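Local structure of probable 2-dehydro-3-deoxygalactonokinase DgoK1 (Sinorhizobium meliloti, 3T69) at residues G83-A95 and V156-T168. The protein probably phosphorylates 2-dehydro-3-deoxy-D-galactonate with ATP, the second step in the breakdown of D-galactonate to pyruvate and glyceraldehyde 3-phosphate. Sequence-based numbering, arbitrary orientation.
Sequences GYIETPAALAEIA and VRLADDRVEGFST
Ala-89 and Val-163 form an antiparallel hydrogen-bonded pair, Ala-89 N giving to Val-163 O (3.1 Å) and Val-163 N to Ala-89 O (3.0 Å). A third bond runs from Leu-91 N to Asp-161 O (3.1 Å). Beside Val-163, Leu-91 splits its branches: CD1 meets Val-163 CG2 at 3.6 Å, while CD2 lies over the Asp-161 backbone and touches Leu-158 CD1. Thr-87 points CG2 at the edge of the Phe-166 ring, 3.6 Å from CE1, and a water links its OG1 to Glu-164 O. The chain of Arg-162 bends at chi3 (91°) and brings its guanidinium obliquely against CB of Pro-88, which follows a cis peptide bond. Glu-164 holds it through a salt bridge, OE2 to Arg-162 NH1 at 2.7 Å. With an alanine here, the Glu-164 carboxylate would probably lose this mate and Pro-88 CB the guanidinium packed against it. Ala-90 N, turned away from the hairpin, gives instead to Glu-93 OE1. Through Thr-87 and Pro-88 the chain passes from strand 84-86, paired with 108-116 in one sheet, to 89-90 at the edge of a second, beside the 153-159/162-169 hairpin, consistent with the family's ASKHA-type fold; helix 128-139 packs on Leu-91 and Asp-161, strand 108-116 on Thr-87 and Val-163.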
ATOM      1  N   GLY B  83     -15.138  24.983  -2.721  1.00 47.21           N
ATOM      2  CA  GLY B  83     -15.602  24.288  -1.515  1.00 44.95           C
ATOM      3  C   GLY B  83     -15.843  22.819  -1.731  1.00 43.71           C
ATOM      4  O   GLY B  83     -15.181  22.175  -2.543  1.00 42.94           O
ATOM      5  N   TYR B  84     -16.835  22.303  -1.013  1.00 42.04           N
ATOM      6  CA  TYR B  84     -17.342  20.983  -1.258  1.00 40.78           C
ATOM      7  C   TYR B  84     -18.817  21.150  -1.020  1.00 40.65           C
ATOM      8  O   TYR B  84     -19.230  21.909  -0.136  1.00 41.01           O
ATOM      9  CB  TYR B  84     -16.868  19.996  -0.206  1.00 40.32           C
ATOM     10  CG  TYR B  84     -15.459  19.493  -0.261  1.00 39.85           C
ATOM     11  CD1 TYR B  84     -14.593  19.682   0.830  1.00 37.37           C
ATOM     12  CD2 TYR B  84     -14.995  18.767  -1.365  1.00 37.83           C
ATOM     13  CE1 TYR B  84     -13.266  19.192   0.803  1.00 37.97           C
ATOM     14  CE2 TYR B  84     -13.691  18.271  -1.405  1.00 38.54           C
ATOM     15  CZ  TYR B  84     -12.828  18.476  -0.316  1.00 40.93           C
ATOM     16  OH  TYR B  84     -11.541  17.958  -0.368  1.00 42.90           O
ATOM     17  N   ILE B  85     -19.622  20.430  -1.778  1.00 39.80           N
ATOM     18  CA  ILE B  85     -21.024  20.407  -1.491  1.00 39.03           C
ATOM     19  C   ILE B  85     -21.181  19.048  -0.881  1.00 40.48           C
ATOM     20  O   ILE B  85     -20.615  18.027  -1.351  1.00 39.69           O
ATOM     21  CB  ILE B  85     -21.918  20.546  -2.781  1.00 38.59           C
ATOM     22  CG1 ILE B  85     -21.732  21.899  -3.461  1.00 34.74           C
ATOM     23  CG2 ILE B  85     -23.401  20.299  -2.459  1.00 37.64           C
ATOM     24  CD1 ILE B  85     -22.216  21.913  -4.972  1.00 33.80           C
ATOM     25  N   GLU B  86     -21.974  19.015   0.166  1.00 41.74           N
ATOM     26  CA  GLU B  86     -22.093  17.798   0.890  1.00 43.11           C
ATOM     27  C   GLU B  86     -23.200  16.896   0.294  1.00 43.75           C
ATOM     28  O   GLU B  86     -24.130  17.381  -0.372  1.00 44.92           O
ATOM     29  CB  GLU B  86     -22.159  18.116   2.373  1.00 42.77           C
ATOM     30  CG  GLU B  86     -23.476  18.360   3.004  1.00 45.41           C
ATOM     31  CD  GLU B  86     -23.330  18.201   4.553  1.00 51.29           C
ATOM     32  OE1 GLU B  86     -23.182  17.008   4.996  1.00 49.55           O
ATOM     33  OE2 GLU B  86     -23.290  19.256   5.286  1.00 49.20           O
ATOM     34  N   THR B  87     -23.031  15.590   0.459  1.00 43.53           N
ATOM     35  CA  THR B  87     -23.883  14.611  -0.149  1.00 43.87           C
ATOM     36  C   THR B  87     -24.936  14.239   0.870  1.00 45.29           C
ATOM     37  O   THR B  87     -24.689  14.264   2.037  1.00 45.22           O
ATOM     38  CB  THR B  87     -23.101  13.325  -0.484  1.00 43.84           C
ATOM     39  OG1 THR B  87     -22.516  12.791   0.720  1.00 43.26           O
ATOM     40  CG2 THR B  87     -22.049  13.590  -1.508  1.00 41.25           C
ATOM     41  N   PRO B  88     -26.125  13.862   0.430  1.00 47.14           N
ATOM     42  CA  PRO B  88     -26.548  13.793  -0.962  1.00 47.53           C
ATOM     43  C   PRO B  88     -26.619  15.207  -1.521  1.00 47.74           C
ATOM     44  O   PRO B  88     -26.930  16.149  -0.791  1.00 47.07           O
ATOM     45  CB  PRO B  88     -27.946  13.173  -0.881  1.00 47.06           C
ATOM     46  CG  PRO B  88     -28.025  12.575   0.549  1.00 48.48           C
ATOM     47  CD  PRO B  88     -27.236  13.557   1.355  1.00 47.90           C
ATOM     48  N   ALA B  89     -26.291  15.328  -2.795  1.00 47.77           N
ATOM     49  CA  ALA B  89     -26.166  16.599  -3.410  1.00 48.87           C
ATOM     50  C   ALA B  89     -26.752  16.459  -4.780  1.00 50.11           C
ATOM     51  O   ALA B  89     -26.448  15.494  -5.522  1.00 50.36           O
ATOM     52  CB  ALA B  89     -24.693  16.991  -3.517  1.00 48.80           C
ATOM     53  N   ALA B  90     -27.592  17.429  -5.132  1.00 50.73           N
ATOM     54  CA  ALA B  90     -28.108  17.503  -6.490  1.00 50.90           C
ATOM     55  C   ALA B  90     -26.995  18.033  -7.396  1.00 50.26           C
ATOM     56  O   ALA B  90     -26.458  19.118  -7.163  1.00 50.56           O
ATOM     57  CB  ALA B  90     -29.341  18.421  -6.527  1.00 50.83           C
ATOM     58  N   LEU B  91     -26.650  17.280  -8.423  1.00 50.17           N
ATOM     59  CA  LEU B  91     -25.653  17.725  -9.421  1.00 50.40           C
ATOM     60  C   LEU B  91     -25.865  19.124  -9.965  1.00 50.65           C
ATOM     61  O   LEU B  91     -24.918  19.786 -10.350  1.00 52.45           O
ATOM     62  CB  LEU B  91     -25.652  16.770 -10.598  1.00 50.34           C
ATOM     63  CG  LEU B  91     -24.838  15.458 -10.580  1.00 51.51           C
ATOM     64  CD1 LEU B  91     -24.039  15.259  -9.320  1.00 47.91           C
ATOM     65  CD2 LEU B  91     -25.696  14.233 -10.912  1.00 48.14           C
ATOM     66  N   ALA B  92     -27.110  19.569 -10.026  1.00 50.64           N
ATOM     67  CA  ALA B  92     -27.434  20.894 -10.547  1.00 50.52           C
ATOM     68  C   ALA B  92     -27.032  22.040  -9.606  1.00 49.97           C
ATOM     69  O   ALA B  92     -27.061  23.210 -10.012  1.00 49.65           O
ATOM     70  CB  ALA B  92     -28.950  20.974 -10.907  1.00 50.43           C
ATOM     71  N   GLU B  93     -26.653  21.713  -8.364  1.00 49.48           N
ATOM     72  CA  GLU B  93     -26.196  22.729  -7.390  1.00 48.75           C
ATOM     73  C   GLU B  93     -24.762  23.168  -7.702  1.00 47.12           C
ATOM     74  O   GLU B  93     -24.343  24.254  -7.304  1.00 47.76           O
ATOM     75  CB  GLU B  93     -26.157  22.185  -5.971  1.00 49.72           C
ATOM     76  CG  GLU B  93     -27.423  21.701  -5.239  1.00 54.42           C
ATOM     77  CD  GLU B  93     -27.041  21.255  -3.759  1.00 60.96           C
ATOM     78  OE1 GLU B  93     -27.351  20.101  -3.288  1.00 58.48           O
ATOM     79  OE2 GLU B  93     -26.363  22.090  -3.083  1.00 62.78           O
ATOM     80  N   ILE B  94     -24.002  22.345  -8.415  1.00 45.51           N
ATOM     81  CA  ILE B  94     -22.552  22.555  -8.526  1.00 44.10           C
ATOM     82  C   ILE B  94     -22.142  23.897  -9.103  1.00 44.44           C
ATOM     83  O   ILE B  94     -21.382  24.617  -8.455  1.00 45.04           O
ATOM     84  CB  ILE B  94     -21.818  21.404  -9.285  1.00 43.69           C
ATOM     85  CG1 ILE B  94     -21.858  20.120  -8.497  1.00 42.16           C
ATOM     86  CG2 ILE B  94     -20.356  21.756  -9.622  1.00 41.34           C
ATOM     87  CD1 ILE B  94     -21.498  18.927  -9.360  1.00 44.94           C
ATOM     88  N   ALA B  95     -22.592  24.203 -10.327  1.00 44.68           N
ATOM     89  CA  ALA B  95     -22.221  25.443 -11.048  1.00 44.16           C
ATOM     90  C   ALA B  95     -22.512  26.710 -10.203  1.00 44.00           C
ATOM     91  O   ALA B  95     -21.717  27.639 -10.152  1.00 43.43           O
ATOM     92  CB  ALA B  95     -22.933  25.497 -12.346  1.00 43.41           C
ATOM     93  N   VAL B 156     -19.764   5.447  -6.900  1.00 46.20           N
ATOM     94  CA  VAL B 156     -20.816   6.443  -6.603  1.00 46.92           C
ATOM     95  C   VAL B 156     -22.272   5.918  -6.750  1.00 48.01           C
ATOM     96  O   VAL B 156     -22.624   5.343  -7.778  1.00 48.75           O
ATOM     97  CB  VAL B 156     -20.599   7.673  -7.498  1.00 46.18           C
ATOM     98  CG1 VAL B 156     -21.499   8.832  -7.092  1.00 45.50           C
ATOM     99  CG2 VAL B 156     -19.153   8.077  -7.477  1.00 44.99           C
ATOM    100  N   ARG B 157     -23.091   6.080  -5.726  1.00 49.31           N
ATOM    101  CA  ARG B 157     -24.489   5.753  -5.855  1.00 52.32           C
ATOM    102  C   ARG B 157     -25.201   7.012  -6.386  1.00 53.29           C
ATOM    103  O   ARG B 157     -25.387   8.004  -5.646  1.00 53.27           O
ATOM    104  CB  ARG B 157     -25.137   5.255  -4.528  1.00 53.13           C
ATOM    105  CG  ARG B 157     -24.175   4.630  -3.447  1.00 58.40           C
ATOM    106  CD  ARG B 157     -24.847   3.881  -2.224  1.00 64.00           C
ATOM    107  NE  ARG B 157     -26.197   4.342  -1.813  1.00 69.87           N
ATOM    108  CZ  ARG B 157     -26.487   5.098  -0.740  1.00 71.41           C
ATOM    109  NH1 ARG B 157     -25.520   5.548   0.069  1.00 70.62           N
ATOM    110  NH2 ARG B 157     -27.763   5.428  -0.487  1.00 70.62           N
ATOM    111  N   LEU B 158     -25.612   6.945  -7.660  1.00 54.21           N
ATOM    112  CA  LEU B 158     -26.291   8.039  -8.386  1.00 54.69           C
ATOM    113  C   LEU B 158     -27.804   7.788  -8.562  1.00 55.79           C
ATOM    114  O   LEU B 158     -28.207   6.690  -8.918  1.00 56.62           O
ATOM    115  CB  LEU B 158     -25.626   8.212  -9.744  1.00 53.60           C
ATOM    116  CG  LEU B 158     -26.085   9.350 -10.640  1.00 53.78           C
ATOM    117  CD1 LEU B 158     -26.184  10.698  -9.861  1.00 54.34           C
ATOM    118  CD2 LEU B 158     -25.146   9.464 -11.826  1.00 49.95           C
ATOM    119  N   ALA B 159     -28.641   8.755  -8.249  1.00 56.96           N
ATOM    120  CA  ALA B 159     -30.058   8.603  -8.513  1.00 58.19           C
ATOM    121  C   ALA B 159     -30.717   9.900  -8.883  1.00 59.11           C
ATOM    122  O   ALA B 159     -30.831  10.757  -8.051  1.00 58.86           O
ATOM    123  CB  ALA B 159     -30.734   8.035  -7.321  1.00 57.98           C
ATOM    124  N   ASP B 160     -31.281  10.007 -10.070  1.00 60.69           N
ATOM    125  CA  ASP B 160     -31.970  11.233 -10.441  1.00 62.31           C
ATOM    126  C   ASP B 160     -31.176  12.520 -10.386  1.00 62.35           C
ATOM    127  O   ASP B 160     -31.636  13.488  -9.823  1.00 61.60           O
ATOM    128  CB  ASP B 160     -33.192  11.442  -9.554  1.00 63.38           C
ATOM    129  CG  ASP B 160     -34.059  10.222  -9.446  1.00 67.13           C
ATOM    130  OD1 ASP B 160     -34.051   9.384 -10.355  1.00 71.16           O
ATOM    131  OD2 ASP B 160     -34.763  10.098  -8.442  1.00 68.45           O
ATOM    132  N   ASP B 161     -29.973  12.543 -10.921  1.00 62.36           N
ATOM    133  CA  ASP B 161     -29.199  13.761 -10.842  1.00 62.68           C
ATOM    134  C   ASP B 161     -28.908  14.077  -9.386  1.00 61.66           C
ATOM    135  O   ASP B 161     -28.829  15.202  -8.975  1.00 62.02           O
ATOM    136  CB  ASP B 161     -29.954  14.927 -11.470  1.00 63.71           C
ATOM    137  CG  ASP B 161     -30.200  14.752 -12.971  1.00 68.46           C
ATOM    138  OD1 ASP B 161     -30.275  13.611 -13.461  1.00 71.25           O
ATOM    139  OD2 ASP B 161     -30.353  15.769 -13.671  1.00 71.70           O
ATOM    140  N   ARG B 162     -28.743  13.035  -8.616  1.00 60.01           N
ATOM    141  CA  ARG B 162     -28.353  13.108  -7.204  1.00 59.12           C
ATOM    142  C   ARG B 162     -27.260  12.086  -6.794  1.00 57.97           C
ATOM    143  O   ARG B 162     -27.432  10.862  -6.957  1.00 58.05           O
ATOM    144  CB  ARG B 162     -29.567  12.946  -6.292  1.00 59.43           C
ATOM    145  CG  ARG B 162     -30.586  14.023  -6.454  1.00 61.65           C
ATOM    146  CD  ARG B 162     -31.568  13.993  -5.333  1.00 65.52           C
ATOM    147  NE  ARG B 162     -31.186  14.842  -4.192  1.00 69.78           N
ATOM    148  CZ  ARG B 162     -30.969  14.391  -2.950  1.00 72.52           C
ATOM    149  NH1 ARG B 162     -31.067  13.076  -2.665  1.00 71.54           N
ATOM    150  NH2 ARG B 162     -30.657  15.255  -1.980  1.00 72.00           N
ATOM    151  N   VAL B 163     -26.141  12.581  -6.267  1.00 55.66           N
ATOM    152  CA  VAL B 163     -25.185  11.702  -5.580  1.00 53.27           C
ATOM    153  C   VAL B 163     -25.664  11.393  -4.164  1.00 52.63           C
ATOM    154  O   VAL B 163     -25.779  12.298  -3.347  1.00 52.11           O
ATOM    155  CB  VAL B 163     -23.803  12.315  -5.506  1.00 52.38           C
ATOM    156  CG1 VAL B 163     -22.872  11.343  -4.900  1.00 51.87           C
ATOM    157  CG2 VAL B 163     -23.337  12.678  -6.884  1.00 51.77           C
ATOM    158  N   GLU B 164     -25.944  10.118  -3.886  1.00 52.17           N
ATOM    159  CA  GLU B 164     -26.484   9.706  -2.592  1.00 52.24           C
ATOM    160  C   GLU B 164     -25.363   9.489  -1.584  1.00 50.98           C
ATOM    161  O   GLU B 164     -25.527   9.743  -0.385  1.00 50.29           O
ATOM    162  CB  GLU B 164     -27.339   8.429  -2.719  1.00 53.35           C
ATOM    163  CG  GLU B 164     -28.766   8.636  -3.250  1.00 57.45           C
ATOM    164  CD  GLU B 164     -29.611   9.489  -2.303  1.00 64.71           C
ATOM    165  OE1 GLU B 164     -29.636   9.155  -1.081  1.00 67.84           O
ATOM    166  OE2 GLU B 164     -30.241  10.490  -2.763  1.00 65.08           O
ATOM    167  N   GLY B 165     -24.229   9.014  -2.099  1.00 49.90           N
ATOM    168  CA  GLY B 165     -23.056   8.671  -1.305  1.00 47.55           C
ATOM    169  C   GLY B 165     -21.986   8.173  -2.253  1.00 46.53           C
ATOM    170  O   GLY B 165     -22.244   7.959  -3.468  1.00 46.30           O
ATOM    171  N   PHE B 166     -20.780   7.995  -1.718  1.00 44.52           N
ATOM    172  CA  PHE B 166     -19.710   7.408  -2.479  1.00 42.80           C
ATOM    173  C   PHE B 166     -18.538   6.878  -1.646  1.00 42.76           C
ATOM    174  O   PHE B 166     -18.477   7.127  -0.438  1.00 43.37           O
ATOM    175  CB  PHE B 166     -19.225   8.416  -3.484  1.00 42.59           C
ATOM    176  CG  PHE B 166     -18.633   9.633  -2.880  1.00 41.67           C
ATOM    177  CD1 PHE B 166     -19.452  10.670  -2.418  1.00 40.00           C
ATOM    178  CD2 PHE B 166     -17.248   9.779  -2.823  1.00 39.39           C
ATOM    179  CE1 PHE B 166     -18.889  11.847  -1.890  1.00 39.53           C
ATOM    180  CE2 PHE B 166     -16.664  10.935  -2.292  1.00 40.41           C
ATOM    181  CZ  PHE B 166     -17.485  11.984  -1.822  1.00 39.58           C
ATOM    182  N   SER B 167     -17.611   6.178  -2.303  1.00 41.45           N
ATOM    183  CA  SER B 167     -16.477   5.545  -1.663  1.00 41.10           C
ATOM    184  C   SER B 167     -15.185   5.645  -2.491  1.00 41.29           C
ATOM    185  O   SER B 167     -15.129   5.137  -3.615  1.00 41.46           O
ATOM    186  CB  SER B 167     -16.782   4.058  -1.490  1.00 41.37           C
ATOM    187  OG  SER B 167     -17.722   3.843  -0.442  1.00 41.84           O
ATOM    188  N   THR B 168     -14.141   6.272  -1.954  1.00 40.40           N
ATOM    189  CA  THR B 168     -12.839   6.225  -2.600  1.00 39.58           C
ATOM    190  C   THR B 168     -12.134   4.928  -2.258  1.00 40.35           C
ATOM    191  O   THR B 168     -12.356   4.347  -1.162  1.00 41.85           O
ATOM    192  CB  THR B 168     -12.000   7.339  -2.112  1.00 39.50           C
ATOM    193  OG1 THR B 168     -12.748   8.541  -2.273  1.00 40.32           O
ATOM    194  CG2 THR B 168     -10.673   7.463  -2.898  1.00 38.17           C
TER
HETATM  195  O   HOH W   1     -23.526  10.333   1.863  1.00 39.26           O